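182aa long hypothetical protein (Pyrococcus horikoshii, PDB 2GAN) is of unknown function but probably transfers an acetyl group from acetyl-CoA to an amine acceptor. Local coordinates at residues L18-G30 / K41-E55. Numbering follows the deposited sequence.
Sequences LELMFRIYRSTNG and KPNPNDFNGFREVYE. Unlike the reference sequence in segment 41-55: Asn48 (reference Asp).
The Leu18 side chain packs as a knob into the hole formed by Phe47, Arg51, Tyr54 and Glu55 of helix 47-55. With CG anti to the backbone N (chi1 -170°), the branch is carried to the second helix: CD2 lies against the aliphatic stem of Arg51, 3.3 Å from Arg51 CG, while CD1 meets the edge of the Tyr54 ring. One turn on, the selenomethionine Met21 bends its chain across Tyr54, whose other contacts include Pro33 of a loop and Phe111 of strand 106-114, and its CB rests against Phe50 CZ. Phe22 then takes Phe47 over one face, edge-to-face with planes at 88°; Phe47 CB sits 3.6 Å from the centroid of the Phe22 ring as a CH-pi contact. At the rim of the same ring lies Asn45 O. Phe50 is the reciprocal knob, lodged among Leu18, Met21, Phe22 and Tyr25, with Phe22 CA over one of its faces and Tyr54 CB over the other. Tyr25 is held on both faces and at its tip: Phe50 CD1 lies over one face of its ring and Gly30 CA over the other, and Tyr25 OH donates to Pro42 O at 2.7 Å, somewhat out of the carbonyl plane. A phenylalanine here would probably keep much of the ring packing but leave Pro42 O without this donor and the loop less firmly held. Beyond it, Arg26 CB approaches Pro44 O (3.2 Å), and the Schellman motif at Asn29 ends the helix, placing Gly30 N 3.6 Å from Pro44 CB. Chemically, this pairing of the first two helices of a GNAT-like fold, with the axes of segments 18-27 and 47-55 at 119°, rests on an aromatic cluster of Phe22, Tyr25, Phe47 and Phe50, while a single direct hydrogen bond between the segments ties the loop before helix 47-55 to that apolar core.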
ATOM      1  N   LEU A  18      21.822  -4.281   4.487  1.00 19.18           N
ATOM      2  CA  LEU A  18      21.519  -2.969   5.049  1.00 20.54           C
ATOM      3  C   LEU A  18      21.273  -1.938   3.945  1.00 21.93           C
ATOM      4  O   LEU A  18      20.287  -1.196   3.978  1.00 23.24           O
ATOM      5  CB  LEU A  18      22.679  -2.500   5.931  1.00 23.20           C
ATOM      6  CG  LEU A  18      22.440  -1.250   6.782  1.00 24.03           C
ATOM      7  CD1 LEU A  18      21.310  -1.510   7.762  1.00 24.34           C
ATOM      8  CD2 LEU A  18      23.711  -0.903   7.537  1.00 24.80           C
ATOM      9  N   GLU A  19      22.176  -1.905   2.966  1.00 21.54           N
ATOM     10  CA  GLU A  19      22.093  -0.962   1.852  1.00 21.71           C
ATOM     11  C   GLU A  19      20.897  -1.262   0.943  1.00 21.31           C
ATOM     12  O   GLU A  19      20.281  -0.350   0.383  1.00 18.93           O
ATOM     13  CB  GLU A  19      23.414  -0.986   1.062  1.00 24.44           C
ATOM     14  CG  GLU A  19      23.511   0.015  -0.097  1.00 29.30           C
ATOM     15  CD  GLU A  19      24.955   0.335  -0.475  1.00 31.79           C
ATOM     16  OE1 GLU A  19      25.834  -0.531  -0.269  1.00 33.60           O
ATOM     17  OE2 GLU A  19      25.209   1.449  -0.990  1.00 31.66           O
ATOM     18  N   LEU A  20      20.569  -2.541   0.793  1.00 19.70           N
ATOM     19  CA  LEU A  20      19.417  -2.920  -0.022  1.00 19.84           C
ATOM     20  C   LEU A  20      18.155  -2.411   0.693  1.00 20.89           C
ATOM     21  O   LEU A  20      17.262  -1.828   0.069  1.00 20.59           O
ATOM     22  CB  LEU A  20      19.356  -4.447  -0.193  1.00 18.36           C
ATOM     23  CG  LEU A  20      18.053  -5.057  -0.744  1.00 21.09           C
ATOM     24  CD1 LEU A  20      17.660  -4.368  -2.042  1.00 17.90           C
ATOM     25  CD2 LEU A  20      18.228  -6.556  -0.972  1.00 17.89           C
HETATM   26  N   MSE A  21      18.092  -2.602   2.007  1.00 20.06           N
HETATM   27  CA  MSE A  21      16.929  -2.154   2.759  1.00 24.08           C
HETATM   28  C   MSE A  21      16.778  -0.634   2.751  1.00 24.82           C
HETATM   29  O   MSE A  21      15.660  -0.117   2.812  1.00 24.90           O
HETATM   30  CB  MSE A  21      16.982  -2.685   4.199  1.00 27.41           C
HETATM   31  CG  MSE A  21      16.881  -4.209   4.284  1.00 33.96           C
HETATM   32 SE   MSE A  21      15.273  -4.892   3.401  1.00 43.53          SE
HETATM   33  CE  MSE A  21      14.163  -5.087   4.955  1.00 42.94           C
ATOM     34  N   PHE A  22      17.894   0.083   2.675  1.00 23.93           N
ATOM     35  CA  PHE A  22      17.835   1.544   2.641  1.00 22.58           C
ATOM     36  C   PHE A  22      17.286   2.022   1.302  1.00 21.69           C
ATOM     37  O   PHE A  22      16.461   2.938   1.245  1.00 22.09           O
ATOM     38  CB  PHE A  22      19.219   2.153   2.851  1.00 23.83           C
ATOM     39  CG  PHE A  22      19.267   3.633   2.606  1.00 25.62           C
ATOM     40  CD1 PHE A  22      18.487   4.504   3.365  1.00 24.55           C
ATOM     41  CD2 PHE A  22      20.073   4.156   1.603  1.00 26.73           C
ATOM     42  CE1 PHE A  22      18.506   5.876   3.126  1.00 27.25           C
ATOM     43  CE2 PHE A  22      20.100   5.527   1.353  1.00 28.06           C
ATOM     44  CZ  PHE A  22      19.315   6.390   2.115  1.00 27.10           C
ATOM     45  N   ARG A  23      17.744   1.404   0.222  1.00 23.11           N
ATOM     46  CA  ARG A  23      17.273   1.793  -1.097  1.00 23.89           C
ATOM     47  C   ARG A  23      15.766   1.570  -1.171  1.00 23.71           C
ATOM     48  O   ARG A  23      15.042   2.335  -1.802  1.00 25.73           O
ATOM     49  CB  ARG A  23      18.043   1.013  -2.178  1.00 23.54           C
ATOM     50  CG  ARG A  23      19.509   1.470  -2.304  1.00 24.06           C
ATOM     51  CD  ARG A  23      20.330   0.652  -3.302  1.00 28.66           C
ATOM     52  NE  ARG A  23      19.712   0.637  -4.625  1.00 30.16           N
ATOM     53  CZ  ARG A  23      19.139  -0.432  -5.174  1.00 28.75           C
ATOM     54  NH1 ARG A  23      19.110  -1.585  -4.528  1.00 26.94           N
ATOM     55  NH2 ARG A  23      18.563  -0.334  -6.364  1.00 31.12           N
ATOM     56  N   ILE A  24      15.286   0.540  -0.489  1.00 25.46           N
ATOM     57  CA  ILE A  24      13.855   0.259  -0.468  1.00 25.75           C
ATOM     58  C   ILE A  24      13.141   1.309   0.385  1.00 25.86           C
ATOM     59  O   ILE A  24      12.057   1.775   0.039  1.00 24.70           O
ATOM     60  CB  ILE A  24      13.591  -1.139   0.097  1.00 26.68           C
ATOM     61  CG1 ILE A  24      14.117  -2.176  -0.900  1.00 28.14           C
ATOM     62  CG2 ILE A  24      12.102  -1.338   0.366  1.00 26.11           C
ATOM     63  CD1 ILE A  24      14.272  -3.556  -0.327  1.00 31.34           C
ATOM     64  N   TYR A  25      13.765   1.675   1.502  1.00 24.24           N
ATOM     65  CA  TYR A  25      13.213   2.679   2.406  1.00 25.08           C
ATOM     66  C   TYR A  25      13.071   4.001   1.663  1.00 25.71           C
ATOM     67  O   TYR A  25      12.115   4.740   1.875  1.00 28.43           O
ATOM     68  CB  TYR A  25      14.144   2.866   3.609  1.00 23.38           C
ATOM     69  CG  TYR A  25      13.612   3.762   4.710  1.00 23.04           C
ATOM     70  CD1 TYR A  25      14.156   5.031   4.933  1.00 23.85           C
ATOM     71  CD2 TYR A  25      12.608   3.312   5.572  1.00 23.30           C
ATOM     72  CE1 TYR A  25      13.718   5.824   5.997  1.00 23.56           C
ATOM     73  CE2 TYR A  25      12.166   4.093   6.638  1.00 23.89           C
ATOM     74  CZ  TYR A  25      12.728   5.347   6.849  1.00 24.59           C
ATOM     75  OH  TYR A  25      12.332   6.089   7.943  1.00 22.44           O
ATOM     76  N   ARG A  26      14.025   4.298   0.793  1.00 27.01           N
ATOM     77  CA  ARG A  26      13.990   5.537   0.026  1.00 27.63           C
ATOM     78  C   ARG A  26      12.991   5.422  -1.127  1.00 28.30           C
ATOM     79  O   ARG A  26      12.155   6.303  -1.324  1.00 28.59           O
ATOM     80  CB  ARG A  26      15.390   5.847  -0.510  1.00 29.01           C
ATOM     81  CG  ARG A  26      15.547   7.185  -1.232  1.00 28.40           C
ATOM     82  CD  ARG A  26      16.997   7.362  -1.665  1.00 31.59           C
ATOM     83  NE  ARG A  26      17.422   6.312  -2.597  1.00 33.90           N
ATOM     84  CZ  ARG A  26      18.689   6.047  -2.916  1.00 33.56           C
ATOM     85  NH1 ARG A  26      19.676   6.751  -2.376  1.00 35.41           N
ATOM     86  NH2 ARG A  26      18.973   5.082  -3.780  1.00 31.38           N
ATOM     87  N   SER A  27      13.056   4.333  -1.883  1.00 28.33           N
ATOM     88  CA  SER A  27      12.139   4.174  -3.006  1.00 28.91           C
ATOM     89  C   SER A  27      10.674   4.197  -2.571  1.00 27.92           C
ATOM     90  O   SER A  27       9.823   4.704  -3.297  1.00 27.38           O
ATOM     91  CB  SER A  27      12.438   2.879  -3.764  1.00 28.33           C
ATOM     92  OG  SER A  27      12.073   1.750  -2.994  1.00 35.11           O
ATOM     93  N   THR A  28      10.384   3.654  -1.390  1.00 27.15           N
ATOM     94  CA  THR A  28       9.012   3.620  -0.863  1.00 26.29           C
ATOM     95  C   THR A  28       8.704   4.823   0.031  1.00 29.00           C
ATOM     96  O   THR A  28       7.661   4.872   0.692  1.00 30.09           O
ATOM     97  CB  THR A  28       8.757   2.351  -0.018  1.00 26.20           C
ATOM     98  OG1 THR A  28       9.612   2.362   1.139  1.00 23.42           O
ATOM     99  CG2 THR A  28       9.036   1.095  -0.843  1.00 23.54           C
ATOM    100  N   ASN A  29       9.618   5.781   0.070  1.00 29.14           N
ATOM    101  CA  ASN A  29       9.440   6.976   0.885  1.00 31.58           C
ATOM    102  C   ASN A  29       9.185   6.675   2.363  1.00 29.32           C
ATOM    103  O   ASN A  29       8.235   7.187   2.963  1.00 28.13           O
ATOM    104  CB  ASN A  29       8.296   7.822   0.332  1.00 35.09           C
ATOM    105  CG  ASN A  29       8.409   9.280   0.736  1.00 41.34           C
ATOM    106  OD1 ASN A  29       8.221   9.639   1.902  1.00 43.64           O
ATOM    107  ND2 ASN A  29       8.734  10.130  -0.231  1.00 43.31           N
ATOM    108  N   GLY A  30      10.044   5.845   2.946  1.00 29.09           N
ATOM    109  CA  GLY A  30       9.924   5.503   4.355  1.00 28.19           C
ATOM    110  C   GLY A  30       8.874   4.467   4.713  1.00 26.88           C
ATOM    111  O   GLY A  30       8.650   4.190   5.890  1.00 25.60           O
ATOM    112  N   LYS A  41      10.736   8.374  12.783  1.00 33.93           N
ATOM    113  CA  LYS A  41      11.379   7.743  11.638  1.00 32.12           C
ATOM    114  C   LYS A  41      12.209   8.754  10.846  1.00 29.53           C
ATOM    115  O   LYS A  41      11.791   9.892  10.635  1.00 26.72           O
ATOM    116  CB  LYS A  41      10.326   7.065  10.742  1.00 33.80           C
ATOM    117  CG  LYS A  41       9.408   7.995   9.949  1.00 39.09           C
ATOM    118  CD  LYS A  41       9.985   8.339   8.573  1.00 43.67           C
ATOM    119  CE  LYS A  41       8.984   9.124   7.724  1.00 46.19           C
ATOM    120  NZ  LYS A  41       9.473   9.398   6.336  1.00 46.70           N
ATOM    121  N   PRO A  42      13.417   8.351  10.419  1.00 28.78           N
ATOM    122  CA  PRO A  42      14.313   9.220   9.653  1.00 27.97           C
ATOM    123  C   PRO A  42      13.839   9.478   8.234  1.00 29.97           C
ATOM    124  O   PRO A  42      13.015   8.737   7.694  1.00 28.99           O
ATOM    125  CB  PRO A  42      15.627   8.459   9.683  1.00 28.34           C
ATOM    126  CG  PRO A  42      15.174   7.035   9.665  1.00 29.27           C
ATOM    127  CD  PRO A  42      14.052   7.047  10.675  1.00 26.88           C
ATOM    128  N   ASN A  43      14.367  10.541   7.643  1.00 31.52           N
ATOM    129  CA  ASN A  43      14.030  10.911   6.279  1.00 33.89           C
ATOM    130  C   ASN A  43      14.414   9.746   5.380  1.00 33.96           C
ATOM    131  O   ASN A  43      15.460   9.130   5.568  1.00 34.57           O
ATOM    132  CB  ASN A  43      14.827  12.150   5.864  1.00 36.74           C
ATOM    133  CG  ASN A  43      14.432  12.665   4.498  1.00 39.57           C
ATOM    134  OD1 ASN A  43      13.460  13.404   4.362  1.00 43.14           O
ATOM    135  ND2 ASN A  43      15.177  12.267   3.472  1.00 41.84           N
ATOM    136  N   PRO A  44      13.573   9.428   4.390  1.00 35.19           N
ATOM    137  CA  PRO A  44      13.845   8.323   3.464  1.00 35.40           C
ATOM    138  C   PRO A  44      15.157   8.445   2.689  1.00 34.78           C
ATOM    139  O   PRO A  44      15.681   7.453   2.195  1.00 35.75           O
ATOM    140  CB  PRO A  44      12.615   8.325   2.550  1.00 35.92           C
ATOM    141  CG  PRO A  44      12.171   9.751   2.577  1.00 38.20           C
ATOM    142  CD  PRO A  44      12.314  10.105   4.039  1.00 37.34           C
ATOM    143  N   ASN A  45      15.687   9.659   2.586  1.00 35.85           N
ATOM    144  CA  ASN A  45      16.942   9.867   1.878  1.00 36.57           C
ATOM    145  C   ASN A  45      18.124   9.911   2.847  1.00 35.58           C
ATOM    146  O   ASN A  45      19.267  10.082   2.430  1.00 34.77           O
ATOM    147  CB  ASN A  45      16.893  11.166   1.069  1.00 39.69           C
ATOM    148  CG  ASN A  45      15.760  11.187   0.060  1.00 42.56           C
ATOM    149  OD1 ASN A  45      15.665  10.318  -0.809  1.00 44.79           O
ATOM    150  ND2 ASN A  45      14.892  12.187   0.172  1.00 44.25           N
ATOM    151  N   ASP A  46      17.843   9.752   4.135  1.00 33.78           N
ATOM    152  CA  ASP A  46      18.883   9.785   5.162  1.00 33.46           C
ATOM    153  C   ASP A  46      19.379   8.388   5.533  1.00 31.99           C
ATOM    154  O   ASP A  46      18.791   7.717   6.380  1.00 31.09           O
ATOM    155  CB  ASP A  46      18.342  10.494   6.413  1.00 34.10           C
ATOM    156  CG  ASP A  46      19.332  10.499   7.560  1.00 33.45           C
ATOM    157  OD1 ASP A  46      18.912  10.814   8.691  1.00 34.34           O
ATOM    158  OD2 ASP A  46      20.525  10.197   7.337  1.00 33.73           O
ATOM    159  N   PHE A  47      20.467   7.959   4.901  1.00 32.71           N
ATOM    160  CA  PHE A  47      21.038   6.639   5.164  1.00 33.85           C
ATOM    161  C   PHE A  47      21.553   6.481   6.594  1.00 32.93           C
ATOM    162  O   PHE A  47      21.231   5.497   7.262  1.00 31.49           O
ATOM    163  CB  PHE A  47      22.169   6.329   4.168  1.00 34.05           C
ATOM    164  CG  PHE A  47      22.927   5.060   4.484  1.00 34.72           C
ATOM    165  CD1 PHE A  47      24.018   5.081   5.357  1.00 33.86           C
ATOM    166  CD2 PHE A  47      22.521   3.837   3.941  1.00 34.85           C
ATOM    167  CE1 PHE A  47      24.693   3.910   5.686  1.00 33.58           C
ATOM    168  CE2 PHE A  47      23.187   2.655   4.261  1.00 32.49           C
ATOM    169  CZ  PHE A  47      24.275   2.688   5.137  1.00 34.89           C
ATOM    170  N   ASN A  48      22.349   7.440   7.059  1.00 33.16           N
ATOM    171  CA  ASN A  48      22.895   7.377   8.414  1.00 33.90           C
ATOM    172  C   ASN A  48      21.781   7.212   9.444  1.00 31.63           C
ATOM    173  O   ASN A  48      21.885   6.396  10.357  1.00 31.93           O
ATOM    174  CB  ASN A  48      23.706   8.640   8.734  1.00 36.89           C
ATOM    175  CG  ASN A  48      24.867   8.855   7.772  1.00 40.36           C
ATOM    176  OD1 ASN A  48      25.601   7.919   7.439  1.00 41.70           O
ATOM    177  ND2 ASN A  48      25.048  10.098   7.333  1.00 41.05           N
ATOM    178  N   GLY A  49      20.713   7.985   9.297  1.00 30.42           N
ATOM    179  CA  GLY A  49      19.609   7.886  10.234  1.00 28.46           C
ATOM    180  C   GLY A  49      18.926   6.533  10.134  1.00 27.85           C
ATOM    181  O   GLY A  49      18.507   5.966  11.142  1.00 25.86           O
ATOM    182  N   PHE A  50      18.819   6.009   8.915  1.00 27.68           N
ATOM    183  CA  PHE A  50      18.183   4.720   8.709  1.00 25.61           C
ATOM    184  C   PHE A  50      19.001   3.645   9.396  1.00 26.49           C
ATOM    185  O   PHE A  50      18.484   2.879  10.199  1.00 26.32           O
ATOM    186  CB  PHE A  50      18.083   4.396   7.220  1.00 24.35           C
ATOM    187  CG  PHE A  50      17.480   3.046   6.936  1.00 25.44           C
ATOM    188  CD1 PHE A  50      16.100   2.854   6.996  1.00 26.17           C
ATOM    189  CD2 PHE A  50      18.290   1.963   6.613  1.00 23.57           C
ATOM    190  CE1 PHE A  50      15.538   1.595   6.736  1.00 26.72           C
ATOM    191  CE2 PHE A  50      17.740   0.700   6.354  1.00 23.73           C
ATOM    192  CZ  PHE A  50      16.364   0.516   6.414  1.00 23.27           C
ATOM    193  N   ARG A  51      20.288   3.597   9.075  1.00 29.72           N
ATOM    194  CA  ARG A  51      21.181   2.598   9.647  1.00 33.34           C
ATOM    195  C   ARG A  51      21.163   2.598  11.167  1.00 34.95           C
ATOM    196  O   ARG A  51      21.005   1.553  11.797  1.00 34.41           O
ATOM    197  CB  ARG A  51      22.613   2.828   9.171  1.00 33.94           C
ATOM    198  CG  ARG A  51      23.557   1.699   9.551  1.00 39.31           C
ATOM    199  CD  ARG A  51      24.938   1.896   8.953  1.00 41.51           C
ATOM    200  NE  ARG A  51      25.859   2.516   9.895  1.00 45.91           N
ATOM    201  CZ  ARG A  51      26.312   1.920  10.991  1.00 47.43           C
ATOM    202  NH1 ARG A  51      25.925   0.685  11.280  1.00 49.51           N
ATOM    203  NH2 ARG A  51      27.152   2.555  11.799  1.00 50.60           N
ATOM    204  N   GLU A  52      21.319   3.781  11.749  1.00 37.76           N
ATOM    205  CA  GLU A  52      21.350   3.927  13.193  1.00 38.92           C
ATOM    206  C   GLU A  52      20.149   3.319  13.892  1.00 38.78           C
ATOM    207  O   GLU A  52      20.259   2.823  15.010  1.00 37.55           O
ATOM    208  CB  GLU A  52      21.436   5.400  13.563  1.00 42.23           C
ATOM    209  CG  GLU A  52      21.692   5.625  15.036  1.00 48.39           C
ATOM    210  CD  GLU A  52      21.689   7.089  15.401  1.00 53.05           C
ATOM    211  OE1 GLU A  52      22.344   7.880  14.682  1.00 55.09           O
ATOM    212  OE2 GLU A  52      21.042   7.447  16.412  1.00 55.49           O
ATOM    213  N   VAL A  53      19.002   3.348  13.231  1.00 38.16           N
ATOM    214  CA  VAL A  53      17.800   2.827  13.848  1.00 37.95           C
ATOM    215  C   VAL A  53      17.340   1.463  13.324  1.00 35.94           C
ATOM    216  O   VAL A  53      16.411   0.875  13.872  1.00 36.50           O
ATOM    217  CB  VAL A  53      16.663   3.858  13.703  1.00 40.24           C
ATOM    218  CG1 VAL A  53      16.064   3.787  12.310  1.00 41.51           C
ATOM    219  CG2 VAL A  53      15.630   3.639  14.777  1.00 43.28           C
ATOM    220  N   TYR A  54      18.002   0.950  12.287  1.00 33.28           N
ATOM    221  CA  TYR A  54      17.627  -0.339  11.702  1.00 30.38           C
ATOM    222  C   TYR A  54      18.714  -1.408  11.817  1.00 29.04           C
ATOM    223  O   TYR A  54      18.417  -2.594  11.947  1.00 27.23           O
ATOM    224  CB  TYR A  54      17.244  -0.147  10.230  1.00 28.05           C
ATOM    225  CG  TYR A  54      16.771  -1.404   9.529  1.00 28.42           C
ATOM    226  CD1 TYR A  54      17.651  -2.181   8.774  1.00 26.30           C
ATOM    227  CD2 TYR A  54      15.441  -1.816   9.617  1.00 26.76           C
ATOM    228  CE1 TYR A  54      17.216  -3.333   8.123  1.00 25.91           C
ATOM    229  CE2 TYR A  54      14.999  -2.969   8.965  1.00 26.05           C
ATOM    230  CZ  TYR A  54      15.885  -3.720   8.225  1.00 26.23           C
ATOM    231  OH  TYR A  54      15.451  -4.864   7.596  1.00 25.16           O
ATOM    232  N   GLU A  55      19.969  -0.979  11.770  1.00 28.91           N
ATOM    233  CA  GLU A  55      21.108  -1.884  11.861  1.00 28.97           C
ATOM    234  C   GLU A  55      20.989  -2.834  13.054  1.00 28.28           C
ATOM    235  O   GLU A  55      21.163  -4.038  12.908  1.00 27.82           O
ATOM    236  CB  GLU A  55      22.397  -1.055  11.938  1.00 32.15           C
ATOM    237  CG  GLU A  55      23.713  -1.809  11.769  1.00 35.67           C
ATOM    238  CD  GLU A  55      24.099  -2.605  12.995  1.00 37.27           C
ATOM    239  OE1 GLU A  55      23.878  -2.106  14.123  1.00 37.89           O
ATOM    240  OE2 GLU A  55      24.646  -3.718  12.832  1.00 39.90           O
TER
HETATM  241  O   HOH W   1       8.816  11.939   4.105  1.00 53.39           O